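Local coordinates for putative hexose oxidase (Nonomuraea sp. ATCC 39727, PDB 5AWV), which probably oxidises the sugar of teicoplanin-type glycopeptides, using a flavin-adenine dinucleotide held through two covalent links to the protein, at residues R272-W277 / A422-N427; K365-Y370 / T443-L448; R374-Q379 / N463-G468. All blocks are in the same frame, centred on the assembly; numbering follows the deposited sequence.

Interaction 1 (R272-W277 / A422-N427); sequences RNHGEW and AILKVN. With N1L (2-amino-2-deoxy-beta-D-glucopyranuronic acid), chain B.
H274 and G275, on one turn of helix 264-280, meet I423 and L424 at the entry to strand 424-432, a worked example of how a helix can be seated on a sheet by van der Waals contact, without a hydrogen bond between them. H274 carries the first half of the contact. Its CG is turned anti to the backbone N (chi1 172°), which swings the imidazole across to the strand, where CE1 comes 3.8 Å from CD2 of L424 and 4.1 Å from its CD1. Both methyls lie near that one ring carbon, CD2 the nearer and oblique to the ring. The same imidazole also meets the ring of Y278, one helical turn on, and touches L400 of strand 395-402. G275 brings backbone instead of a side chain: its O lies 3.9 Å from CD1 of I423, and its CA is 8.4 Å from CA of L424.

On the strand side, I423 and L424 both turn toward the helix, and together they form a classic beta bulge facing L371. I423 holds CG1 between its backbone N and carbonyl carbon (chi1 64°), carrying CD1 forward to the helix. Further along the strand, K425 sends its NZ to a hydrogen bond with Y370 OH, and N427 lines the pocket of the bound 2-amino-2-deoxyglucuronic acid. All four touching residues are buried, and no hydrogen bond links the two segments. The contact therefore rests on shape and dispersion, with leucine methyls on an imidazole carbon and an isoleucine methyl beside a carbonyl O, and it joins the helix to a strand that continues into the sugar site.

Interaction 2 (K365-Y370 / T443-L448); sequences KTKAGY and TWVRKL. With N1L (2-amino-2-deoxy-beta-D-glucopyranuronic acid), chain B.
V445 turns CG1 into the position between its backbone N and carbonyl carbon (chi1 80°), and this methyl is what K365 and K367 pack against. K365 starts with CG anti to its own backbone N (chi1 170°) and then bends at chi2, laying its chain across the valine at about a right angle with CG 3.9 Å from V445 CG1. The first two torsions of K367 bring its CD to 4.0 Å from V445 CG1; the bends at chi3 and chi4 then turn NZ off to its aspartates. One methyl thus lies against the aliphatic parts of two lysines spaced two apart on the strand. R446 adds a looser touch at the rim, its CG 4.3 Å from K367 CD.

Three basic groups are gathered here: K367 NZ stands 5.1 Å from R446 NE. Aspartates from a following loop balance them. D475 makes salt bridges to both lysines, and D477 makes them to K367 and R446, while Y449 offers its ring to K367 in a cation-pi contact. The acidic pair probably keeps all three side chains charged and fixes where the lysine ends lie, leaving their methylenes to pack on the valine.

Between the two lysines, T366 points away from the helix. Its OG1 lies 2.7 Å from O3 of the bound aminoglucuronic acid, a probable hydrogen bond. The strand therefore has two different faces, one for the helix and one for the sugar.

The segments 365-370 and 443-448 run nearly parallel, 7° apart, with their axes 9.4 Å apart at closest. This is the helix-on-sheet packing of an alpha+beta domain: helix 438-452 covers one face of the antiparallel sheet at its outermost strand 363-371, and the opposite face lines the substrate pocket.

Interaction 3 (R374-Q379 / N463-G468); sequences RLTDRQ and NDVSDG. With N1L (2-amino-2-deoxy-beta-D-glucopyranuronic acid), chain C.
V465 reaches between the turn at R374 and the start of helix 377-387, and its two methyls divide the work. CG1, anti to the backbone N (chi1 175°), rests 3.5 Å from the carbonyl O of R374, while CG2 meets T376 CG2 at 4.1 Å, the two side chains crossing at a slant. The extended Q379 runs past the valine in the opposite direction, with the end of its chain against CG1. T376 can offer its methyl because its hydroxyl is turned the other way: OG1 sits between the backbone N and carbonyl carbon (chi1 68°) and accepts from Q379 N at 3.1 Å, the N-cap of the helix.

V465 itself is presented by an Asx turn. OD1 of N463 takes two backbone donors, S466 N at 2.8 Å, almost in line with the C=O, and V465 N at 2.9 Å from above the carbonyl plane. This double grip holds the loop tight just where the valine projects.

The R374 side chain leaves the backbone away from V465; its NH1 donates to L375 O at 2.8 Å in the carbonyl plane. R378, which does not touch V465, donates a hydrogen bond of 3.2 Å from NH1 to carboxylate O6B of the aminoglucuronic acid of chain C, which lies at the guanidinium edge. E455 shares that NH1 in a salt bridge.

Along the chain, 272-277 comes first, followed by 365-370 and 374-379; their partners 422-427, 443-448 and 463-468 then arrive in the same order. Every pair of contacts therefore crosses and none nests. Interaction 1 closes a loop of 144 residues, interaction 2 one of 72 and interaction 3 one of 83. Interactions 1 and 2 share a sheet, where V426 N probably hydrogen-bonds to G369 O, and both reach the same sugar. Interaction 3 is bound to interaction 1 by the E276-R374 salt bridge, and to interaction 2 where Y370 probably hydrogen-bonds to D467 and G468. Together they tie helices 264-280, 377-387 and 438-452 to strands 424-432 and 363-371 and a late loop.

Interaction 1 (R272-W277 / A422-N427)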
loop_
_atom_site.group_PDB
_atom_site.type_symbol
_atom_site.label_atom_id
_atom_site.label_comp_id
_atom_site.label_asym_id
_atom_site.label_seq_id
_atom_site.Cartn_x
_atom_site.Cartn_y
_atom_site.Cartn_z
ATOM N N ARG A 272 -29.041 -1.242 -2.810
ATOM C CA ARG A 272 -29.675 -1.145 -1.520
ATOM C C ARG A 272 -29.490 -2.382 -0.701
ATOM O O ARG A 272 -29.199 -2.296 0.476
ATOM C CB ARG A 272 -31.172 -0.755 -1.550
ATOM C CG ARG A 272 -31.404 0.575 -2.255
ATOM C CD ARG A 272 -32.862 0.902 -2.325
ATOM N NE ARG A 272 -33.078 2.019 -3.276
ATOM C CZ ARG A 272 -34.129 2.832 -3.241
ATOM N NH1 ARG A 272 -35.078 2.698 -2.257
ATOM N NH2 ARG A 272 -34.231 3.801 -4.188
ATOM N N ASN A 273 -29.729 -3.533 -1.297
ATOM C CA ASN A 273 -29.535 -4.826 -0.629
ATOM C C ASN A 273 -28.109 -4.923 0.024
ATOM O O ASN A 273 -27.944 -5.305 1.162
ATOM C CB ASN A 273 -29.612 -5.960 -1.655
ATOM C CG ASN A 273 -31.023 -6.343 -2.083
ATOM O OD1 ASN A 273 -31.186 -7.135 -3.003
ATOM N ND2 ASN A 273 -32.005 -5.761 -1.488
ATOM N N HIS A 274 -27.131 -4.701 -0.822
ATOM C CA HIS A 274 -25.729 -4.802 -0.496
ATOM C C HIS A 274 -25.362 -3.832 0.601
ATOM O O HIS A 274 -24.790 -4.226 1.571
ATOM C CB HIS A 274 -24.889 -4.547 -1.738
ATOM C CG HIS A 274 -23.414 -4.452 -1.472
ATOM N ND1 HIS A 274 -22.778 -3.242 -1.234
ATOM C CD2 HIS A 274 -22.456 -5.408 -1.375
ATOM C CE1 HIS A 274 -21.497 -3.449 -0.998
ATOM N NE2 HIS A 274 -21.269 -4.740 -1.113
ATOM N N GLY A 275 -25.723 -2.574 0.436
ATOM C CA GLY A 275 -25.398 -1.547 1.418
ATOM C C GLY A 275 -26.028 -1.760 2.749
ATOM O O GLY A 275 -25.365 -1.591 3.784
ATOM N N GLU A 276 -27.334 -2.108 2.755
ATOM C CA GLU A 276 -28.039 -2.419 3.984
ATOM C C GLU A 276 -27.501 -3.633 4.713
ATOM O O GLU A 276 -27.454 -3.648 5.937
ATOM C CB GLU A 276 -29.577 -2.530 3.752
ATOM C CG GLU A 276 -30.110 -1.103 3.459
ATOM C CD GLU A 276 -31.535 -0.994 2.928
ATOM O OE1 GLU A 276 -31.949 0.111 2.427
ATOM O OE2 GLU A 276 -32.231 -2.008 2.995
ATOM N N TRP A 277 -27.107 -4.662 3.957
ATOM C CA TRP A 277 -26.488 -5.824 4.561
ATOM C C TRP A 277 -25.179 -5.377 5.344
ATOM O O TRP A 277 -24.999 -5.724 6.508
ATOM C CB TRP A 277 -26.146 -6.903 3.507
ATOM C CG TRP A 277 -25.720 -8.128 4.160
ATOM C CD1 TRP A 277 -26.485 -9.187 4.579
ATOM C CD2 TRP A 277 -24.371 -8.407 4.585
ATOM N NE1 TRP A 277 -25.675 -10.106 5.211
ATOM C CE2 TRP A 277 -24.375 -9.655 5.200
ATOM C CE3 TRP A 277 -23.131 -7.734 4.399
ATOM C CZ2 TRP A 277 -23.210 -10.230 5.738
ATOM C CZ3 TRP A 277 -21.983 -8.337 4.926
ATOM C CH2 TRP A 277 -22.019 -9.545 5.564
ATOM N N ALA A 422 -16.719 3.042 9.776
ATOM C CA ALA A 422 -17.142 2.822 8.417
ATOM C C ALA A 422 -17.478 1.354 8.172
ATOM O O ALA A 422 -17.041 0.452 8.893
ATOM C CB ALA A 422 -16.040 3.295 7.450
ATOM N N ILE A 423 -18.300 1.130 7.148
ATOM C CA ILE A 423 -18.714 -0.217 6.726
ATOM C C ILE A 423 -18.152 -0.563 5.331
ATOM O O ILE A 423 -17.997 -1.750 5.007
ATOM C CB ILE A 423 -20.256 -0.334 6.729
ATOM C CG1 ILE A 423 -20.958 0.603 5.693
ATOM C CG2 ILE A 423 -20.791 -0.028 8.089
ATOM C CD1 ILE A 423 -22.503 0.383 5.535
ATOM N N LEU A 424 -17.872 0.451 4.503
ATOM C CA LEU A 424 -17.383 0.213 3.115
ATOM C C LEU A 424 -16.380 1.259 2.752
ATOM O O LEU A 424 -16.503 2.438 3.187
ATOM C CB LEU A 424 -18.584 0.318 2.147
ATOM C CG LEU A 424 -19.639 -0.788 2.265
ATOM C CD1 LEU A 424 -20.976 -0.337 1.655
ATOM C CD2 LEU A 424 -19.123 -2.031 1.586
ATOM N N LYS A 425 -15.453 0.905 1.873
ATOM C CA LYS A 425 -14.704 1.898 1.226
ATOM C C LYS A 425 -15.269 1.913 -0.186
ATOM O O LYS A 425 -15.565 0.842 -0.775
ATOM C CB LYS A 425 -13.215 1.642 1.206
ATOM C CG LYS A 425 -12.551 1.451 2.624
ATOM C CD LYS A 425 -11.080 1.930 2.569
ATOM C CE LYS A 425 -10.389 1.505 3.897
ATOM N NZ LYS A 425 -9.130 2.254 4.078
ATOM N N VAL A 426 -15.391 3.073 -0.741
ATOM C CA VAL A 426 -15.908 3.128 -2.154
ATOM C C VAL A 426 -14.893 3.759 -3.067
ATOM O O VAL A 426 -14.473 4.912 -2.825
ATOM C CB VAL A 426 -17.364 3.718 -2.233
ATOM C CG1 VAL A 426 -17.504 5.047 -1.589
ATOM C CG2 VAL A 426 -17.802 3.921 -3.718
ATOM N N ASN A 427 -14.592 3.097 -4.181
ATOM C CA ASN A 427 -13.723 3.610 -5.167
ATOM C C ASN A 427 -14.434 3.870 -6.496
ATOM O O ASN A 427 -15.341 3.127 -6.909
ATOM C CB ASN A 427 -12.528 2.673 -5.409
ATOM C CG ASN A 427 -11.506 2.724 -4.264
ATOM O OD1 ASN A 427 -11.619 3.536 -3.366
ATOM N ND2 ASN A 427 -10.545 1.851 -4.298
HETATM C C1 N1L B . -6.480 -2.105 -7.760
HETATM C C2 N1L B . -7.181 -0.831 -8.462
HETATM C C3 N1L B . -7.086 0.450 -7.610
HETATM C C4 N1L B . -7.681 0.134 -6.255
HETATM C C5 N1L B . -6.788 -0.919 -5.544
HETATM C C6 N1L B . -7.238 -1.210 -4.088
HETATM N N2 N1L B . -6.646 -0.528 -9.788
HETATM O O3 N1L B . -7.888 1.574 -8.215
HETATM O O4 N1L B . -7.853 1.390 -5.422
HETATM O O5 N1L B . -6.863 -2.199 -6.289
HETATM O O6B N1L B . -8.203 -2.248 -3.956
HETATM O O6A N1L B . -7.885 -0.129 -3.546
#

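Interaction 2 (K365-Y370 / T443-L448)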
loop_
_atom_site.group_PDB
_atom_site.type_symbol
_atom_site.label_atom_id
_atom_site.label_comp_id
_atom_site.label_asym_id
_atom_site.label_seq_id
_atom_site.Cartn_x
_atom_site.Cartn_y
_atom_site.Cartn_z
ATOM N N LYS A 365 -7.104 6.626 -13.005
ATOM C CA LYS A 365 -7.428 7.587 -11.953
ATOM C C LYS A 365 -8.476 6.971 -11.067
ATOM O O LYS A 365 -9.534 6.514 -11.558
ATOM C CB LYS A 365 -8.001 8.855 -12.559
ATOM C CG LYS A 365 -8.598 9.859 -11.611
ATOM C CD LYS A 365 -7.538 10.536 -10.868
ATOM C CE LYS A 365 -8.080 11.652 -10.013
ATOM N NZ LYS A 365 -6.966 12.152 -9.162
ATOM N N THR A 366 -8.212 6.962 -9.752
ATOM C CA THR A 366 -9.111 6.452 -8.806
ATOM C C THR A 366 -9.425 7.569 -7.826
ATOM O O THR A 366 -8.518 8.305 -7.389
ATOM C CB THR A 366 -8.495 5.265 -8.030
ATOM O OG1 THR A 366 -8.208 4.193 -8.886
ATOM C CG2 THR A 366 -9.441 4.769 -6.946
ATOM N N LYS A 367 -10.681 7.752 -7.528
ATOM C CA LYS A 367 -11.172 8.703 -6.543
ATOM C C LYS A 367 -11.836 7.877 -5.477
ATOM O O LYS A 367 -12.258 6.739 -5.760
ATOM C CB LYS A 367 -12.108 9.731 -7.169
ATOM C CG LYS A 367 -11.484 10.433 -8.349
ATOM C CD LYS A 367 -12.334 11.386 -9.134
ATOM C CE LYS A 367 -12.863 12.502 -8.293
ATOM N NZ LYS A 367 -11.824 13.510 -7.922
ATOM N N ALA A 368 -11.966 8.374 -4.268
ATOM C CA ALA A 368 -12.400 7.482 -3.132
ATOM C C ALA A 368 -13.208 8.198 -2.051
ATOM O O ALA A 368 -13.167 9.423 -1.912
ATOM C CB ALA A 368 -11.117 6.892 -2.487
ATOM N N GLY A 369 -13.971 7.410 -1.311
ATOM C CA GLY A 369 -14.777 7.853 -0.169
ATOM C C GLY A 369 -14.953 6.709 0.790
ATOM O O GLY A 369 -14.832 5.525 0.395
ATOM N N TYR A 370 -15.203 7.018 2.066
ATOM C CA TYR A 370 -15.653 6.073 3.029
ATOM C C TYR A 370 -17.178 6.165 3.162
ATOM O O TYR A 370 -17.720 7.259 3.178
ATOM C CB TYR A 370 -15.091 6.407 4.374
ATOM C CG TYR A 370 -13.705 5.928 4.627
ATOM C CD1 TYR A 370 -13.495 4.613 5.066
ATOM C CD2 TYR A 370 -12.624 6.802 4.564
ATOM C CE1 TYR A 370 -12.218 4.163 5.373
ATOM C CE2 TYR A 370 -11.329 6.347 4.864
ATOM C CZ TYR A 370 -11.126 5.031 5.269
ATOM O OH TYR A 370 -9.894 4.519 5.569
ATOM N N THR A 443 -12.656 13.366 -17.245
ATOM C CA THR A 443 -13.947 14.019 -17.230
ATOM C C THR A 443 -15.067 13.138 -16.684
ATOM O O THR A 443 -15.873 13.584 -15.877
ATOM C CB THR A 443 -14.301 14.559 -18.654
ATOM O OG1 THR A 443 -13.374 15.618 -18.978
ATOM C CG2 THR A 443 -15.702 15.106 -18.674
ATOM N N TRP A 444 -15.088 11.917 -17.168
ATOM C CA TRP A 444 -16.106 10.936 -16.825
ATOM C C TRP A 444 -16.052 10.590 -15.318
ATOM O O TRP A 444 -17.024 10.628 -14.620
ATOM C CB TRP A 444 -15.897 9.714 -17.708
ATOM C CG TRP A 444 -16.927 8.685 -17.375
ATOM C CD1 TRP A 444 -18.209 8.666 -17.801
ATOM C CD2 TRP A 444 -16.794 7.596 -16.417
ATOM N NE1 TRP A 444 -18.904 7.605 -17.220
ATOM C CE2 TRP A 444 -18.056 6.912 -16.389
ATOM C CE3 TRP A 444 -15.725 7.090 -15.653
ATOM C CZ2 TRP A 444 -18.314 5.802 -15.534
ATOM C CZ3 TRP A 444 -15.955 5.941 -14.838
ATOM C CH2 TRP A 444 -17.251 5.322 -14.783
ATOM N N VAL A 445 -14.871 10.255 -14.809
ATOM C CA VAL A 445 -14.787 9.840 -13.379
ATOM C C VAL A 445 -15.075 11.015 -12.442
ATOM O O VAL A 445 -15.744 10.844 -11.392
ATOM C CB VAL A 445 -13.419 9.142 -13.133
ATOM C CG1 VAL A 445 -12.286 10.153 -12.965
ATOM C CG2 VAL A 445 -13.503 8.226 -11.956
ATOM N N ARG A 446 -14.635 12.231 -12.833
ATOM C CA ARG A 446 -14.893 13.406 -12.076
ATOM C C ARG A 446 -16.369 13.763 -12.069
ATOM O O ARG A 446 -16.892 14.195 -11.045
ATOM C CB ARG A 446 -14.050 14.618 -12.495
ATOM C CG ARG A 446 -12.588 14.427 -12.217
ATOM C CD ARG A 446 -11.733 15.413 -12.980
ATOM N NE ARG A 446 -10.379 15.392 -12.432
ATOM C CZ ARG A 446 -9.302 15.846 -13.053
ATOM N NH1 ARG A 446 -9.385 16.404 -14.259
ATOM N NH2 ARG A 446 -8.133 15.771 -12.445
ATOM N N LYS A 447 -17.065 13.506 -13.174
ATOM C CA LYS A 447 -18.519 13.784 -13.182
ATOM C C LYS A 447 -19.199 12.757 -12.258
ATOM O O LYS A 447 -20.052 13.128 -11.513
ATOM C CB LYS A 447 -19.121 13.761 -14.627
ATOM C CG LYS A 447 -20.593 14.078 -14.691
ATOM C CD LYS A 447 -21.159 13.932 -16.120
ATOM C CE LYS A 447 -22.668 14.245 -16.070
ATOM N NZ LYS A 447 -23.421 13.017 -15.644
ATOM N N LEU A 448 -18.856 11.482 -12.397
ATOM C CA LEU A 448 -19.379 10.409 -11.544
ATOM C C LEU A 448 -19.262 10.774 -10.049
ATOM O O LEU A 448 -20.255 10.752 -9.279
ATOM C CB LEU A 448 -18.657 9.127 -11.855
ATOM C CG LEU A 448 -18.767 7.971 -10.838
ATOM C CD1 LEU A 448 -20.194 7.520 -10.714
ATOM C CD2 LEU A 448 -17.899 6.821 -11.323
HETATM C C1 N1L B . -6.480 -2.105 -7.760
HETATM C C2 N1L B . -7.181 -0.831 -8.462
HETATM C C3 N1L B . -7.086 0.450 -7.610
HETATM C C4 N1L B . -7.681 0.134 -6.255
HETATM C C5 N1L B . -6.788 -0.919 -5.544
HETATM C C6 N1L B . -7.238 -1.210 -4.088
HETATM N N2 N1L B . -6.646 -0.528 -9.788
HETATM O O3 N1L B . -7.888 1.574 -8.215
HETATM O O4 N1L B . -7.853 1.390 -5.422
HETATM O O5 N1L B . -6.863 -2.199 -6.289
HETATM O O6B N1L B . -8.203 -2.248 -3.956
HETATM O O6A N1L B . -7.885 -0.129 -3.546
#

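Interaction 3 (R374-Q379 / N463-G468)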
loop_
_atom_site.group_PDB
_atom_site.type_symbol
_atom_site.label_atom_id
_atom_site.label_comp_id
_atom_site.label_asym_id
_atom_site.label_seq_id
_atom_site.Cartn_x
_atom_site.Cartn_y
_atom_site.Cartn_z
ATOM N N ARG A 374 -25.218 2.996 3.742
ATOM C CA ARG A 374 -25.271 2.874 2.303
ATOM C C ARG A 374 -25.384 4.181 1.594
ATOM O O ARG A 374 -25.929 5.207 2.092
ATOM C CB ARG A 374 -26.407 1.953 1.872
ATOM C CG ARG A 374 -27.807 2.572 2.071
ATOM C CD ARG A 374 -28.738 1.791 1.175
ATOM N NE ARG A 374 -30.155 2.052 1.296
ATOM C CZ ARG A 374 -30.859 2.900 0.562
ATOM N NH1 ARG A 374 -30.268 3.681 -0.327
ATOM N NH2 ARG A 374 -32.196 2.914 0.708
ATOM N N LEU A 375 -24.940 4.136 0.367
ATOM C CA LEU A 375 -25.278 5.180 -0.578
ATOM C C LEU A 375 -26.784 5.455 -0.577
ATOM O O LEU A 375 -27.594 4.553 -0.499
ATOM C CB LEU A 375 -24.819 4.802 -1.981
ATOM C CG LEU A 375 -23.312 4.800 -2.266
ATOM C CD1 LEU A 375 -22.976 4.195 -3.647
ATOM C CD2 LEU A 375 -22.658 6.201 -2.186
ATOM N N THR A 376 -27.168 6.713 -0.647
ATOM C CA THR A 376 -28.570 7.096 -0.570
ATOM C C THR A 376 -29.184 6.781 -1.915
ATOM O O THR A 376 -28.494 6.444 -2.934
ATOM C CB THR A 376 -28.740 8.631 -0.347
ATOM O OG1 THR A 376 -28.316 9.316 -1.524
ATOM C CG2 THR A 376 -27.991 9.060 0.878
ATOM N N ASP A 377 -30.505 6.870 -1.946
ATOM C CA ASP A 377 -31.209 6.604 -3.174
ATOM C C ASP A 377 -30.792 7.528 -4.310
ATOM O O ASP A 377 -30.660 7.074 -5.419
ATOM C CB ASP A 377 -32.720 6.701 -2.948
ATOM C CG ASP A 377 -33.242 5.667 -1.942
ATOM O OD1 ASP A 377 -32.548 4.636 -1.674
ATOM O OD2 ASP A 377 -34.340 5.924 -1.380
ATOM N N ARG A 378 -30.518 8.790 -3.997
ATOM C CA ARG A 378 -30.081 9.785 -4.975
ATOM C C ARG A 378 -28.678 9.541 -5.450
ATOM O O ARG A 378 -28.345 9.712 -6.605
ATOM C CB ARG A 378 -30.220 11.178 -4.396
ATOM C CG ARG A 378 -31.669 11.468 -3.954
ATOM C CD ARG A 378 -31.901 12.889 -3.446
ATOM N NE ARG A 378 -31.819 13.853 -4.527
ATOM C CZ ARG A 378 -32.035 15.158 -4.410
ATOM N NH1 ARG A 378 -32.408 15.704 -3.238
ATOM N NH2 ARG A 378 -31.888 15.927 -5.481
ATOM N N GLN A 379 -27.857 9.013 -4.567
ATOM C CA GLN A 379 -26.500 8.615 -4.914
ATOM C C GLN A 379 -26.488 7.401 -5.778
ATOM O O GLN A 379 -25.732 7.316 -6.727
ATOM C CB GLN A 379 -25.665 8.416 -3.642
ATOM C CG GLN A 379 -25.354 9.759 -2.910
ATOM C CD GLN A 379 -24.502 9.588 -1.664
ATOM O OE1 GLN A 379 -23.486 10.245 -1.514
ATOM N NE2 GLN A 379 -24.903 8.739 -0.793
ATOM N N ASN A 463 -20.305 13.104 7.047
ATOM C CA ASN A 463 -21.673 13.386 7.533
ATOM C C ASN A 463 -22.302 12.117 8.012
ATOM O O ASN A 463 -21.576 11.250 8.447
ATOM C CB ASN A 463 -22.479 14.169 6.479
ATOM C CG ASN A 463 -22.706 13.408 5.194
ATOM O OD1 ASN A 463 -22.449 12.205 5.071
ATOM N ND2 ASN A 463 -23.194 14.146 4.176
ATOM N N ASP A 464 -23.628 11.976 8.007
ATOM C CA ASP A 464 -24.245 10.729 8.457
ATOM C C ASP A 464 -23.877 9.586 7.582
ATOM O O ASP A 464 -23.906 8.477 8.063
ATOM C CB ASP A 464 -25.816 10.825 8.452
ATOM C CG ASP A 464 -26.477 9.907 9.471
ATOM O OD1 ASP A 464 -26.023 9.853 10.683
ATOM O OD2 ASP A 464 -27.557 9.293 9.099
ATOM N N VAL A 465 -23.668 9.838 6.282
ATOM C CA VAL A 465 -23.481 8.779 5.338
ATOM C C VAL A 465 -22.035 8.594 4.995
ATOM O O VAL A 465 -21.560 7.445 4.952
ATOM C CB VAL A 465 -24.301 8.984 4.020
ATOM C CG1 VAL A 465 -23.966 7.897 3.016
ATOM C CG2 VAL A 465 -25.786 8.905 4.342
ATOM N N SER A 466 -21.369 9.669 4.678
ATOM C CA SER A 466 -19.924 9.574 4.268
ATOM C C SER A 466 -18.944 9.903 5.411
ATOM O O SER A 466 -19.326 10.552 6.410
ATOM C CB SER A 466 -19.665 10.499 3.107
ATOM O OG SER A 466 -20.225 9.937 1.919
ATOM N N ASP A 467 -17.666 9.474 5.225
ATOM C CA ASP A 467 -16.644 9.772 6.203
ATOM C C ASP A 467 -15.271 10.138 5.674
ATOM O O ASP A 467 -14.273 9.748 6.233
ATOM C CB ASP A 467 -16.576 8.647 7.265
ATOM C CG ASP A 467 -16.233 9.175 8.633
ATOM O OD1 ASP A 467 -16.501 10.390 8.895
ATOM O OD2 ASP A 467 -15.622 8.448 9.444
ATOM N N GLY A 468 -15.251 10.988 4.655
ATOM C CA GLY A 468 -14.049 11.427 4.019
ATOM C C GLY A 468 -13.374 10.372 3.148
ATOM O O GLY A 468 -14.072 9.584 2.548
HETATM C C1 N1L C . -35.665 16.056 -1.621
HETATM C C2 N1L C . -36.444 17.207 -0.807
HETATM C C3 N1L C . -35.433 17.967 0.176
HETATM C C4 N1L C . -34.543 16.988 0.955
HETATM C C5 N1L C . -33.867 15.989 -0.053
HETATM C C6 N1L C . -32.793 15.115 0.651
HETATM N N2 N1L C . -37.279 18.117 -1.299
HETATM O O3 N1L C . -36.317 18.694 1.042
HETATM O O4 N1L C . -33.546 17.844 1.610
HETATM O O5 N1L C . -34.902 15.158 -0.754
HETATM O O6B N1L C . -32.188 14.277 -0.368
HETATM O O6A N1L C . -33.391 14.412 1.755
#